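Local coordinates for protein PlaB phospholipase (Legionella pneumophila, PDB 6ZTH) that acts as a phospholipase, probably hydrolysing membrane phospholipids with an alpha/beta-hydrolase-like domain, and binds several molecules of NAD(+), at residues S341-R346 with V453-M458; M16-V21 with R93-T98; L428-L433 with R462-V467. All coordinates share one frame; numbering follows the deposited sequence.

Interaction 1: S341-R346 with V453-M458; sequences SMIIFR and VMVEIM
Arg346 and Glu456 leave the sheet side by side and close a salt bridge at their ends, Arg346 NH1 lying 2.7 Å from Glu456 OE2. The bond is bent, 138° at the hydrogen, with OE2 lying somewhat out of the guanidinium plane; NH1 in turn meets OE2 from above the carboxylate plane, and the two flat groups are turned 52° against each other. With CG anti to the backbone N (chi1 180°) and the chain extended as far as NE, the arginine keeps pace with the glutamate. Trp174 of helix 171-179 packs on both.

The backbones pair in parallel. Ile344 N donates to Val453 O at 2.8 Å and Arg346 N to Val455 O at 2.7 Å; in return Ile344 O and Arg346 O accept from Val455 N and Ile457 N. Both are inner strands of the mixed sheet, with antiparallel 391-396 beyond 340-349 and parallel 231-238 beyond 451-463.

The face bearing Ile343, Phe345, Val453 and Val455 is apolar. Val453 CG1 packs 3.6 Å from Ile343 CG1, and Val455 CG2 lies 3.7 Å from Ile343 CG2. The other methyl of Val455, CG1, comes obliquely to the Phe345 ring, a tight 3.3 Å from CE1. Phe345 also meets Phe415 edge-to-face and lies against Leu360, a residue of an NAD(+) site.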
ATOM      1  N   SER D 341     -14.544  28.805  -9.445  1.00 24.06           N
ATOM      2  CA  SER D 341     -13.722  29.101  -8.283  1.00 28.53           C
ATOM      3  C   SER D 341     -13.190  27.801  -7.698  1.00 29.27           C
ATOM      4  O   SER D 341     -13.844  26.755  -7.767  1.00 35.15           O
ATOM      5  CB  SER D 341     -14.511  29.865  -7.213  1.00 23.98           C
ATOM      6  OG  SER D 341     -15.091  31.039  -7.750  1.00 28.14           O
HETATM    7  N   MSE D 342     -11.997  27.880  -7.120  1.00 39.00           N
HETATM    8  CA  MSE D 342     -11.350  26.724  -6.517  1.00 29.33           C
HETATM    9  C   MSE D 342     -11.209  26.900  -5.007  1.00 32.52           C
HETATM   10  O   MSE D 342     -10.677  27.905  -4.541  1.00 35.94           O
HETATM   11  CB  MSE D 342      -9.972  26.508  -7.147  1.00 24.53           C
HETATM   12  CG  MSE D 342      -9.285  25.223  -6.727  1.00 35.90           C
HETATM   13 SE   MSE D 342      -9.324  23.883  -8.134  1.00 61.97          SE
HETATM   14  CE  MSE D 342      -7.563  24.181  -8.908  1.00 25.26           C
ATOM     15  N   ILE D 343     -11.692  25.924  -4.242  1.00 24.72           N
ATOM     16  CA  ILE D 343     -11.510  25.893  -2.796  1.00 27.44           C
ATOM     17  C   ILE D 343     -10.513  24.790  -2.472  1.00 26.79           C
ATOM     18  O   ILE D 343     -10.676  23.647  -2.913  1.00 25.37           O
ATOM     19  CB  ILE D 343     -12.836  25.663  -2.054  1.00 28.89           C
ATOM     20  CG1 ILE D 343     -13.922  26.597  -2.585  1.00 27.63           C
ATOM     21  CG2 ILE D 343     -12.643  25.880  -0.561  1.00 25.33           C
ATOM     22  CD1 ILE D 343     -15.210  26.559  -1.779  1.00 24.98           C
ATOM     23  N   ILE D 344      -9.486  25.134  -1.702  1.00 29.37           N
ATOM     24  CA  ILE D 344      -8.446  24.199  -1.290  1.00 28.39           C
ATOM     25  C   ILE D 344      -8.533  24.068   0.224  1.00 33.95           C
ATOM     26  O   ILE D 344      -8.144  24.987   0.956  1.00 27.54           O
ATOM     27  CB  ILE D 344      -7.051  24.660  -1.736  1.00 25.77           C
ATOM     28  CG1 ILE D 344      -6.937  24.549  -3.260  1.00 25.57           C
ATOM     29  CG2 ILE D 344      -5.975  23.845  -1.042  1.00 26.22           C
ATOM     30  CD1 ILE D 344      -5.654  25.113  -3.839  1.00 25.60           C
ATOM     31  N   PHE D 345      -9.041  22.929   0.692  1.00 33.30           N
ATOM     32  CA  PHE D 345      -9.296  22.718   2.110  1.00 36.74           C
ATOM     33  C   PHE D 345      -8.116  22.020   2.772  1.00 47.88           C
ATOM     34  O   PHE D 345      -7.689  20.950   2.328  1.00 42.57           O
ATOM     35  CB  PHE D 345     -10.564  21.882   2.309  1.00 33.40           C
ATOM     36  CG  PHE D 345     -11.834  22.677   2.248  1.00 34.37           C
ATOM     37  CD1 PHE D 345     -12.111  23.644   3.200  1.00 33.75           C
ATOM     38  CD2 PHE D 345     -12.753  22.454   1.240  1.00 38.76           C
ATOM     39  CE1 PHE D 345     -13.280  24.378   3.142  1.00 35.13           C
ATOM     40  CE2 PHE D 345     -13.922  23.184   1.178  1.00 42.68           C
ATOM     41  CZ  PHE D 345     -14.188  24.146   2.131  1.00 37.84           C
ATOM     42  N   ARG D 346      -7.594  22.632   3.832  1.00 49.64           N
ATOM     43  CA  ARG D 346      -6.645  21.992   4.733  1.00 52.42           C
ATOM     44  C   ARG D 346      -7.293  21.888   6.106  1.00 49.70           C
ATOM     45  O   ARG D 346      -7.970  22.820   6.554  1.00 52.30           O
ATOM     46  CB  ARG D 346      -5.332  22.768   4.833  1.00 47.09           C
ATOM     47  CG  ARG D 346      -4.317  22.127   5.773  1.00 55.27           C
ATOM     48  CD  ARG D 346      -3.062  22.976   5.919  1.00 55.31           C
ATOM     49  NE  ARG D 346      -2.000  22.260   6.623  1.00 61.09           N
ATOM     50  CZ  ARG D 346      -1.600  22.521   7.867  1.00 58.89           C
ATOM     51  NH1 ARG D 346      -2.166  23.492   8.575  1.00 57.32           N
ATOM     52  NH2 ARG D 346      -0.626  21.804   8.405  1.00 68.21           N
ATOM     53  N   VAL D 453      -9.411  29.816  -3.562  1.00 37.65           N
ATOM     54  CA  VAL D 453      -9.449  30.218  -2.162  1.00 37.17           C
ATOM     55  C   VAL D 453      -8.861  29.091  -1.325  1.00 37.00           C
ATOM     56  O   VAL D 453      -9.141  27.911  -1.564  1.00 36.80           O
ATOM     57  CB  VAL D 453     -10.880  30.563  -1.695  1.00 36.42           C
ATOM     58  CG1 VAL D 453     -11.740  29.310  -1.576  1.00 35.85           C
ATOM     59  CG2 VAL D 453     -10.833  31.317  -0.370  1.00 36.22           C
HETATM   60  N   MSE D 454      -8.039  29.459  -0.351  1.00 37.17           N
HETATM   61  CA  MSE D 454      -7.416  28.487   0.537  1.00 37.05           C
HETATM   62  C   MSE D 454      -8.094  28.550   1.894  1.00 36.35           C
HETATM   63  O   MSE D 454      -8.179  29.614   2.508  1.00 36.41           O
HETATM   64  CB  MSE D 454      -5.926  28.756   0.671  1.00 37.90           C
HETATM   65  CG  MSE D 454      -5.264  29.153  -0.628  1.00 38.80           C
HETATM   66 SE   MSE D 454      -3.428  29.699  -0.342  1.00 47.40          SE
HETATM   67  CE  MSE D 454      -2.632  28.743  -1.838  1.00 40.97           C
ATOM     68  N   VAL D 455      -8.578  27.405   2.362  1.00 35.79           N
ATOM     69  CA  VAL D 455      -9.349  27.322   3.595  1.00 35.16           C
ATOM     70  C   VAL D 455      -8.647  26.334   4.514  1.00 35.10           C
ATOM     71  O   VAL D 455      -8.567  25.137   4.206  1.00 35.01           O
ATOM     72  CB  VAL D 455     -10.803  26.903   3.336  1.00 38.50           C
ATOM     73  CG1 VAL D 455     -11.569  26.814   4.646  1.00 34.06           C
ATOM     74  CG2 VAL D 455     -11.476  27.883   2.382  1.00 34.69           C
ATOM     75  N   GLU D 456      -8.133  26.834   5.635  1.00 35.22           N
ATOM     76  CA  GLU D 456      -7.503  26.012   6.660  1.00 35.18           C
ATOM     77  C   GLU D 456      -8.467  25.882   7.831  1.00 34.59           C
ATOM     78  O   GLU D 456      -8.908  26.892   8.393  1.00 34.62           O
ATOM     79  CB  GLU D 456      -6.177  26.623   7.110  1.00 35.91           C
ATOM     80  CG  GLU D 456      -5.483  25.864   8.233  1.00 35.94           C
ATOM     81  CD  GLU D 456      -4.032  26.275   8.401  1.00 36.83           C
ATOM     82  OE1 GLU D 456      -3.739  27.092   9.299  1.00 47.00           O
ATOM     83  OE2 GLU D 456      -3.181  25.785   7.631  1.00 37.30           O
ATOM     84  N   ILE D 457      -8.795  24.645   8.195  1.00 39.66           N
ATOM     85  CA  ILE D 457      -9.805  24.353   9.205  1.00 33.67           C
ATOM     86  C   ILE D 457      -9.106  23.748  10.414  1.00 36.74           C
ATOM     87  O   ILE D 457      -8.538  22.651  10.323  1.00 37.46           O
ATOM     88  CB  ILE D 457     -10.889  23.400   8.663  1.00 35.98           C
ATOM     89  CG1 ILE D 457     -11.459  23.912   7.333  1.00 36.05           C
ATOM     90  CG2 ILE D 457     -11.985  23.194   9.710  1.00 32.83           C
ATOM     91  CD1 ILE D 457     -12.728  24.734   7.451  1.00 40.97           C
HETATM   92  N   MSE D 458      -9.143  24.456  11.541  1.00 41.32           N
HETATM   93  CA  MSE D 458      -8.601  23.925  12.790  1.00 38.87           C
HETATM   94  C   MSE D 458      -9.726  23.475  13.724  1.00 38.68           C
HETATM   95  O   MSE D 458     -10.534  24.291  14.168  1.00 39.84           O
HETATM   96  CB  MSE D 458      -7.731  24.963  13.506  1.00 36.19           C
HETATM   97  CG  MSE D 458      -7.190  24.469  14.847  1.00 39.87           C
HETATM   98 SE   MSE D 458      -5.612  25.407  15.512  1.00 55.30          SE
HETATM   99  CE  MSE D 458      -6.482  26.694  16.687  1.00 38.14           C
TER

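Interaction 2: M16-V21 with R93-T98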
HETATM    1  N   MSE D  16      17.323  45.726 -21.131  1.00 58.42           N
HETATM    2  CA  MSE D  16      16.749  44.712 -20.251  1.00 52.74           C
HETATM    3  C   MSE D  16      17.198  43.335 -20.731  1.00 51.09           C
HETATM    4  O   MSE D  16      17.658  43.181 -21.862  1.00 53.47           O
HETATM    5  CB  MSE D  16      15.221  44.804 -20.218  1.00 43.96           C
HETATM    6  CG  MSE D  16      14.503  43.817 -21.130  1.00 43.31           C
HETATM    7 SE   MSE D  16      12.564  44.076 -21.240  1.00 54.19          SE
HETATM    8  CE  MSE D  16      12.212  44.641 -19.406  1.00 46.13           C
ATOM      9  N   ILE D  17      17.067  42.341 -19.861  1.00 43.48           N
ATOM     10  CA  ILE D  17      17.330  40.949 -20.200  1.00 43.04           C
ATOM     11  C   ILE D  17      16.023  40.183 -20.059  1.00 41.64           C
ATOM     12  O   ILE D  17      15.181  40.509 -19.216  1.00 40.88           O
ATOM     13  CB  ILE D  17      18.432  40.341 -19.306  1.00 43.20           C
ATOM     14  CG1 ILE D  17      19.785  40.984 -19.623  1.00 49.11           C
ATOM     15  CG2 ILE D  17      18.518  38.834 -19.496  1.00 42.62           C
ATOM     16  CD1 ILE D  17      20.747  40.989 -18.455  1.00 45.36           C
ATOM     17  N   VAL D  18      15.841  39.175 -20.906  1.00 44.03           N
ATOM     18  CA  VAL D  18      14.644  38.344 -20.881  1.00 41.18           C
ATOM     19  C   VAL D  18      15.069  36.884 -20.854  1.00 40.10           C
ATOM     20  O   VAL D  18      16.012  36.486 -21.545  1.00 42.08           O
ATOM     21  CB  VAL D  18      13.721  38.620 -22.086  1.00 40.73           C
ATOM     22  CG1 VAL D  18      12.393  37.903 -21.906  1.00 40.41           C
ATOM     23  CG2 VAL D  18      13.498  40.114 -22.250  1.00 44.95           C
ATOM     24  N   ILE D  19      14.371  36.086 -20.049  1.00 39.04           N
ATOM     25  CA  ILE D  19      14.685  34.675 -19.862  1.00 38.75           C
ATOM     26  C   ILE D  19      13.386  33.887 -19.934  1.00 37.98           C
ATOM     27  O   ILE D  19      12.496  34.074 -19.096  1.00 37.84           O
ATOM     28  CB  ILE D  19      15.398  34.413 -18.523  1.00 43.88           C
ATOM     29  CG1 ILE D  19      16.710  35.198 -18.456  1.00 39.48           C
ATOM     30  CG2 ILE D  19      15.641  32.918 -18.338  1.00 45.08           C
ATOM     31  CD1 ILE D  19      17.460  35.041 -17.145  1.00 39.50           C
ATOM     32  N   PHE D  20      13.282  33.006 -20.924  1.00 38.34           N
ATOM     33  CA  PHE D  20      12.155  32.092 -21.025  1.00 37.87           C
ATOM     34  C   PHE D  20      12.442  30.834 -20.216  1.00 37.42           C
ATOM     35  O   PHE D  20      13.546  30.282 -20.275  1.00 37.88           O
ATOM     36  CB  PHE D  20      11.885  31.713 -22.482  1.00 38.70           C
ATOM     37  CG  PHE D  20      11.422  32.857 -23.336  1.00 39.27           C
ATOM     38  CD1 PHE D  20      12.334  33.736 -23.894  1.00 40.10           C
ATOM     39  CD2 PHE D  20      10.073  33.050 -23.588  1.00 39.15           C
ATOM     40  CE1 PHE D  20      11.911  34.789 -24.683  1.00 40.75           C
ATOM     41  CE2 PHE D  20       9.643  34.101 -24.376  1.00 39.82           C
ATOM     42  CZ  PHE D  20      10.563  34.971 -24.924  1.00 40.60           C
ATOM     43  N   VAL D  21      11.447  30.386 -19.455  1.00 36.67           N
ATOM     44  CA  VAL D  21      11.489  29.083 -18.801  1.00 36.38           C
ATOM     45  C   VAL D  21      10.178  28.369 -19.103  1.00 36.26           C
ATOM     46  O   VAL D  21       9.101  28.968 -19.004  1.00 35.99           O
ATOM     47  CB  VAL D  21      11.727  29.193 -17.285  1.00 35.78           C
ATOM     48  CG1 VAL D  21      10.668  30.043 -16.626  1.00 35.22           C
ATOM     49  CG2 VAL D  21      11.773  27.804 -16.659  1.00 35.88           C
ATOM     50  N   ARG D  93      18.693  44.220 -14.993  1.00 49.04           N
ATOM     51  CA  ARG D  93      17.685  43.340 -14.417  1.00 44.56           C
ATOM     52  C   ARG D  93      16.935  42.656 -15.549  1.00 47.39           C
ATOM     53  O   ARG D  93      16.768  43.221 -16.632  1.00 42.70           O
ATOM     54  CB  ARG D  93      16.728  44.123 -13.508  1.00 45.79           C
ATOM     55  CG  ARG D  93      17.405  44.667 -12.248  1.00 48.58           C
ATOM     56  CD  ARG D  93      16.626  45.814 -11.597  1.00 44.14           C
ATOM     57  NE  ARG D  93      16.112  46.774 -12.570  1.00 54.12           N
ATOM     58  CZ  ARG D  93      14.852  47.210 -12.616  1.00 66.89           C
ATOM     59  NH1 ARG D  93      13.951  46.784 -11.739  1.00 55.09           N
ATOM     60  NH2 ARG D  93      14.495  48.082 -13.547  1.00 57.56           N
ATOM     61  N   PHE D  94      16.492  41.427 -15.296  1.00 41.10           N
ATOM     62  CA  PHE D  94      15.926  40.588 -16.341  1.00 40.45           C
ATOM     63  C   PHE D  94      14.439  40.346 -16.121  1.00 39.33           C
ATOM     64  O   PHE D  94      13.951  40.311 -14.988  1.00 38.81           O
ATOM     65  CB  PHE D  94      16.667  39.243 -16.426  1.00 40.31           C
ATOM     66  CG  PHE D  94      16.495  38.364 -15.217  1.00 39.52           C
ATOM     67  CD1 PHE D  94      15.399  37.524 -15.102  1.00 38.41           C
ATOM     68  CD2 PHE D  94      17.443  38.359 -14.206  1.00 44.93           C
ATOM     69  CE1 PHE D  94      15.244  36.710 -13.995  1.00 37.83           C
ATOM     70  CE2 PHE D  94      17.295  37.546 -13.098  1.00 39.50           C
ATOM     71  CZ  PHE D  94      16.194  36.720 -12.993  1.00 38.36           C
ATOM     72  N   ALA D  95      13.726  40.183 -17.232  1.00 39.16           N
ATOM     73  CA  ALA D  95      12.304  39.873 -17.229  1.00 45.13           C
ATOM     74  C   ALA D  95      12.118  38.385 -17.491  1.00 37.69           C
ATOM     75  O   ALA D  95      12.739  37.829 -18.404  1.00 38.08           O
ATOM     76  CB  ALA D  95      11.568  40.696 -18.287  1.00 44.14           C
ATOM     77  N   CYS D  96      11.269  37.745 -16.696  1.00 36.87           N
ATOM     78  CA  CYS D  96      11.008  36.318 -16.828  1.00 37.85           C
ATOM     79  C   CYS D  96       9.669  36.098 -17.513  1.00 36.16           C
ATOM     80  O   CYS D  96       8.651  36.663 -17.100  1.00 35.98           O
ATOM     81  CB  CYS D  96      11.013  35.632 -15.462  1.00 36.82           C
ATOM     82  SG  CYS D  96      12.495  34.664 -15.142  1.00 35.98           S
ATOM     83  N   ILE D  97       9.675  35.276 -18.559  1.00 36.38           N
ATOM     84  CA  ILE D  97       8.466  34.859 -19.258  1.00 41.72           C
ATOM     85  C   ILE D  97       8.392  33.345 -19.126  1.00 37.56           C
ATOM     86  O   ILE D  97       9.243  32.625 -19.667  1.00 36.40           O
ATOM     87  CB  ILE D  97       8.469  35.294 -20.730  1.00 44.03           C
ATOM     88  CG1 ILE D  97       8.308  36.813 -20.830  1.00 37.71           C
ATOM     89  CG2 ILE D  97       7.360  34.587 -21.500  1.00 37.55           C
ATOM     90  CD1 ILE D  97       8.823  37.400 -22.130  1.00 38.76           C
ATOM     91  N   THR D  98       7.390  32.858 -18.399  1.00 37.66           N
ATOM     92  CA  THR D  98       7.284  31.447 -18.070  1.00 38.14           C
ATOM     93  C   THR D  98       6.011  30.855 -18.659  1.00 35.65           C
ATOM     94  O   THR D  98       5.065  31.568 -18.999  1.00 36.16           O
ATOM     95  CB  THR D  98       7.285  31.226 -16.550  1.00 34.74           C
ATOM     96  OG1 THR D  98       6.009  31.591 -16.009  1.00 37.67           O
ATOM     97  CG2 THR D  98       8.367  32.059 -15.885  1.00 39.10           C
TER
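Ala95 O is the acceptor gripped from the neighbouring strand: Ile19 N bonds to it at 2.9 Å, nearly in line with the C=O, and Val18 CA adds a C-H contact at 3.2 Å. Two residues on, Ile97 O is used the same way, taking the N-H of Val21 and a CA hydrogen of Phe20. Ile19 O answers by accepting from Ile97 N at 3.1 Å, with the donor tilted from the carbonyl plane. At the start of the pairing the bond from Ile17 N to Arg93 O is weak, and the modelled distance from Ala95 N to Ile17 O is doubtfully short.

These are neighbouring strands inside a six-stranded parallel sheet, with 55-60 beyond 17-21 and 123-128 beyond 94-98. Strand order and connecting helices are consistent with the alpha/beta-hydrolase core, in which the strand corresponding to 94-98 leads through a sharp turn into a helix, here 102-113; that turn is where the family carries its nucleophile.

On the face bearing Val18, Phe20, Ala95 and Ile97, the Ile97 branches divide their work. CG2 comes obliquely to the Phe20 ring, 3.7 Å from CE2, while CD1 reaches back to Val18 CG1 at 3.6 Å. Leu39 of helix 35-44 lies over both Phe20 and Ile97.

On the opposite face, with Ile17, Ile19, Phe94 and Cys96, Ile19 CD1 sits over one face of the Phe94 ring, 4.1 Å from its centroid, a CH-pi contact. The ring's edge is turned to Cys96 SG. Ile470 and Phe468 of the second subunit pack on Ile19 and Val21 from this side.

Interaction 3: L428-L433 with R462-V467; sequences LAYYRL and RVDRTV
Tyr430 and Arg462 form the tight end of this contact, an antiparallel hydrogen-bonded pair in which each backbone N-H goes to the other's carbonyl: Tyr430 N to Arg462 O at 2.8 Å and Arg462 N to Tyr430 O at 2.9 Å. Their side chains then cross. Arg462 CB lies over a face of the Tyr430 ring, 4.2 Å from the centroid, as a CH-pi contact. Bends at chi2 and chi3 carry the rest of the arginine round to the ring's rim, where NE is 3.5 Å from Tyr430 CE2; guanidinium and ring stand 83° apart, edge against edge and not stacked.

At Leu428 the chain also packs closely. Its carbonyl O receives Asp464 N at 2.8 Å, the donor standing well above the carbonyl plane, and a CA hydrogen of Val463. Leu428 CD2 reaches Thr466 CB, 3.8 Å away. Asp464 OD1 accepts Thr466 N through its anti lone pair, an Asx turn; the same oxygen takes the backbone N of Thr484, and Gly485 N bonds weakly to OD2. Here the last residues of strand 451-463 bend into the 3-10 turn 465-467. Asp71 of the second subunit packs on Ala429 and Val463, and Asp82 of that subunit forms a salt bridge with Arg465.

The side of Arg432 is looser. This exposed residue lays its CD over a face of the Arg462 guanidinium, but Arg432 NE stays 4.3 Å from Arg462 NH2.

Backbone bonds and the Asx turn therefore fix the geometry, whereas the two like-charged arginines probably repel mildly, an interaction that solvent would help to screen.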
ATOM      1  N   LEU D 428     -13.631   9.597  24.513  1.00 51.68           N
ATOM      2  CA  LEU D 428     -12.229   9.496  24.911  1.00 34.07           C
ATOM      3  C   LEU D 428     -11.344  10.468  24.135  1.00 35.95           C
ATOM      4  O   LEU D 428     -10.573  11.217  24.742  1.00 30.71           O
ATOM      5  CB  LEU D 428     -11.720   8.061  24.747  1.00 36.86           C
ATOM      6  CG  LEU D 428     -12.316   7.021  25.700  1.00 41.25           C
ATOM      7  CD1 LEU D 428     -11.401   5.804  25.791  1.00 39.09           C
ATOM      8  CD2 LEU D 428     -12.575   7.580  27.092  1.00 34.29           C
ATOM      9  N   ALA D 429     -11.435  10.477  22.807  1.00 30.74           N
ATOM     10  CA  ALA D 429     -10.672  11.425  21.998  1.00 34.20           C
ATOM     11  C   ALA D 429     -11.413  11.618  20.684  1.00 38.45           C
ATOM     12  O   ALA D 429     -11.400  10.721  19.841  1.00 43.79           O
ATOM     13  CB  ALA D 429      -9.248  10.928  21.758  1.00 41.68           C
ATOM     14  N   TYR D 430     -12.036  12.781  20.509  1.00 29.63           N
ATOM     15  CA  TYR D 430     -13.001  12.979  19.435  1.00 35.40           C
ATOM     16  C   TYR D 430     -13.006  14.448  19.027  1.00 36.45           C
ATOM     17  O   TYR D 430     -12.204  15.251  19.513  1.00 31.82           O
ATOM     18  CB  TYR D 430     -14.389  12.512  19.891  1.00 37.96           C
ATOM     19  CG  TYR D 430     -14.756  13.021  21.266  1.00 36.11           C
ATOM     20  CD1 TYR D 430     -14.304  12.377  22.411  1.00 42.19           C
ATOM     21  CD2 TYR D 430     -15.543  14.153  21.421  1.00 30.10           C
ATOM     22  CE1 TYR D 430     -14.632  12.840  23.670  1.00 44.82           C
ATOM     23  CE2 TYR D 430     -15.876  14.625  22.676  1.00 50.81           C
ATOM     24  CZ  TYR D 430     -15.417  13.965  23.797  1.00 53.34           C
ATOM     25  OH  TYR D 430     -15.746  14.431  25.049  1.00 51.47           O
ATOM     26  N   TYR D 431     -13.931  14.800  18.132  1.00 36.80           N
ATOM     27  CA  TYR D 431     -14.012  16.141  17.572  1.00 41.95           C
ATOM     28  C   TYR D 431     -15.462  16.595  17.539  1.00 43.81           C
ATOM     29  O   TYR D 431     -16.390  15.782  17.556  1.00 29.21           O
ATOM     30  CB  TYR D 431     -13.416  16.189  16.160  1.00 30.63           C
ATOM     31  CG  TYR D 431     -11.930  15.941  16.135  1.00 38.74           C
ATOM     32  CD1 TYR D 431     -11.036  16.946  16.478  1.00 28.19           C
ATOM     33  CD2 TYR D 431     -11.416  14.699  15.780  1.00 35.41           C
ATOM     34  CE1 TYR D 431      -9.675  16.726  16.462  1.00 34.04           C
ATOM     35  CE2 TYR D 431     -10.054  14.470  15.762  1.00 29.08           C
ATOM     36  CZ  TYR D 431      -9.189  15.489  16.104  1.00 28.77           C
ATOM     37  OH  TYR D 431      -7.830  15.277  16.092  1.00 29.34           O
ATOM     38  N   ARG D 432     -15.644  17.912  17.480  1.00 34.51           N
ATOM     39  CA  ARG D 432     -16.958  18.536  17.519  1.00 37.24           C
ATOM     40  C   ARG D 432     -17.295  19.170  16.175  1.00 33.60           C
ATOM     41  O   ARG D 432     -16.411  19.620  15.439  1.00 27.85           O
ATOM     42  CB  ARG D 432     -17.027  19.605  18.616  1.00 31.49           C
ATOM     43  CG  ARG D 432     -18.443  19.963  19.051  1.00 34.45           C
ATOM     44  CD  ARG D 432     -19.139  18.784  19.722  1.00 37.46           C
ATOM     45  NE  ARG D 432     -20.188  19.214  20.645  1.00 30.57           N
ATOM     46  CZ  ARG D 432     -21.414  19.573  20.275  1.00 31.63           C
ATOM     47  NH1 ARG D 432     -21.761  19.557  18.995  1.00 30.24           N
ATOM     48  NH2 ARG D 432     -22.297  19.949  21.189  1.00 38.71           N
ATOM     49  N   LEU D 433     -18.592  19.212  15.879  1.00 32.63           N
ATOM     50  CA  LEU D 433     -19.073  19.776  14.625  1.00 33.08           C
ATOM     51  C   LEU D 433     -18.693  21.246  14.512  1.00 32.65           C
ATOM     52  O   LEU D 433     -18.851  22.017  15.463  1.00 45.12           O
ATOM     53  CB  LEU D 433     -20.593  19.607  14.538  1.00 39.20           C
ATOM     54  CG  LEU D 433     -21.376  20.559  13.636  1.00 39.18           C
ATOM     55  CD1 LEU D 433     -20.962  20.368  12.196  1.00 48.33           C
ATOM     56  CD2 LEU D 433     -22.875  20.344  13.788  1.00 45.61           C
ATOM     57  N   ARG D 462     -10.827  17.042  21.376  1.00 32.88           N
ATOM     58  CA  ARG D 462     -11.396  16.890  22.707  1.00 33.09           C
ATOM     59  C   ARG D 462     -11.050  15.515  23.256  1.00 33.06           C
ATOM     60  O   ARG D 462     -11.329  14.498  22.615  1.00 32.69           O
ATOM     61  CB  ARG D 462     -12.914  17.072  22.674  1.00 39.93           C
ATOM     62  CG  ARG D 462     -13.365  18.430  22.170  1.00 36.33           C
ATOM     63  CD  ARG D 462     -14.471  19.000  23.041  1.00 48.58           C
ATOM     64  NE  ARG D 462     -15.581  18.064  23.194  1.00 47.27           N
ATOM     65  CZ  ARG D 462     -16.804  18.409  23.586  1.00 33.71           C
ATOM     66  NH1 ARG D 462     -17.082  19.675  23.867  1.00 47.23           N
ATOM     67  NH2 ARG D 462     -17.749  17.487  23.696  1.00 50.26           N
ATOM     68  N   VAL D 463     -10.454  15.489  24.445  1.00 33.36           N
ATOM     69  CA  VAL D 463     -10.094  14.254  25.130  1.00 33.36           C
ATOM     70  C   VAL D 463     -10.919  14.164  26.405  1.00 33.65           C
ATOM     71  O   VAL D 463     -11.023  15.145  27.152  1.00 49.42           O
ATOM     72  CB  VAL D 463      -8.588  14.199  25.446  1.00 36.66           C
ATOM     73  CG1 VAL D 463      -8.249  12.939  26.236  1.00 33.65           C
ATOM     74  CG2 VAL D 463      -7.772  14.272  24.160  1.00 33.46           C
ATOM     75  N   ASP D 464     -11.503  12.995  26.652  1.00 40.23           N
ATOM     76  CA  ASP D 464     -12.309  12.786  27.845  1.00 36.03           C
ATOM     77  C   ASP D 464     -11.420  12.513  29.053  1.00 35.92           C
ATOM     78  O   ASP D 464     -10.313  11.983  28.932  1.00 34.13           O
ATOM     79  CB  ASP D 464     -13.280  11.624  27.639  1.00 33.69           C
ATOM     80  CG  ASP D 464     -14.345  11.556  28.716  1.00 42.33           C
ATOM     81  OD1 ASP D 464     -14.065  10.984  29.791  1.00 48.56           O
ATOM     82  OD2 ASP D 464     -15.460  12.071  28.490  1.00 44.49           O
ATOM     83  N   ARG D 465     -11.925  12.878  30.235  1.00 44.44           N
ATOM     84  CA  ARG D 465     -11.148  12.717  31.459  1.00 46.62           C
ATOM     85  C   ARG D 465     -10.825  11.257  31.754  1.00 40.34           C
ATOM     86  O   ARG D 465      -9.911  10.984  32.541  1.00 40.21           O
ATOM     87  CB  ARG D 465     -11.900  13.323  32.648  1.00 43.42           C
ATOM     88  CG  ARG D 465     -11.447  14.726  33.042  1.00 49.76           C
ATOM     89  CD  ARG D 465     -12.492  15.769  32.666  1.00 64.20           C
ATOM     90  NE  ARG D 465     -11.973  17.135  32.706  1.00 59.26           N
ATOM     91  CZ  ARG D 465     -12.095  17.962  33.742  1.00 63.01           C
ATOM     92  NH1 ARG D 465     -12.715  17.574  34.850  1.00 65.62           N
ATOM     93  NH2 ARG D 465     -11.591  19.186  33.671  1.00 52.99           N
ATOM     94  N   THR D 466     -11.549  10.313  31.146  1.00 34.71           N
ATOM     95  CA  THR D 466     -11.310   8.902  31.422  1.00 34.62           C
ATOM     96  C   THR D 466      -9.962   8.427  30.894  1.00 36.85           C
ATOM     97  O   THR D 466      -9.460   7.397  31.355  1.00 34.39           O
ATOM     98  CB  THR D 466     -12.423   8.043  30.813  1.00 34.39           C
ATOM     99  OG1 THR D 466     -13.701   8.586  31.170  1.00 44.20           O
ATOM    100  CG2 THR D 466     -12.324   6.605  31.313  1.00 34.48           C
ATOM    101  N   VAL D 467      -9.367   9.146  29.940  1.00 34.98           N
ATOM    102  CA  VAL D 467      -8.071   8.740  29.412  1.00 33.97           C
ATOM    103  C   VAL D 467      -7.017   8.703  30.508  1.00 34.41           C
ATOM    104  O   VAL D 467      -5.990   8.037  30.352  1.00 34.42           O
ATOM    105  CB  VAL D 467      -7.652   9.674  28.257  1.00 33.79           C
ATOM    106  CG1 VAL D 467      -6.139   9.747  28.127  1.00 41.04           C
ATOM    107  CG2 VAL D 467      -8.258   9.192  26.952  1.00 36.86           C
TER

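How the interactions relate
Interaction 2 comes first along the chain and is complete before the other two begin; interactions 1 and 3 then cross, their segments alternating. Interaction 2 belongs to the parallel N-terminal sheet, whereas interactions 1 and 3 both use strand 451-463 of the mixed sheet: 340-349 pairs with its earlier part, and the short 429-430 with its last residues. The centres of 1 and 3 are about 26 Å apart, those of 1 and 2 about 32 Å, those of 2 and 3 about 55 Å; interactions 2 and 3 lie on opposite sides of the chain's centre. Both touch the second subunit, which thus meets the chain at two well-separated places, while interaction 1 lies inside, close to NAD(+)-binding residues.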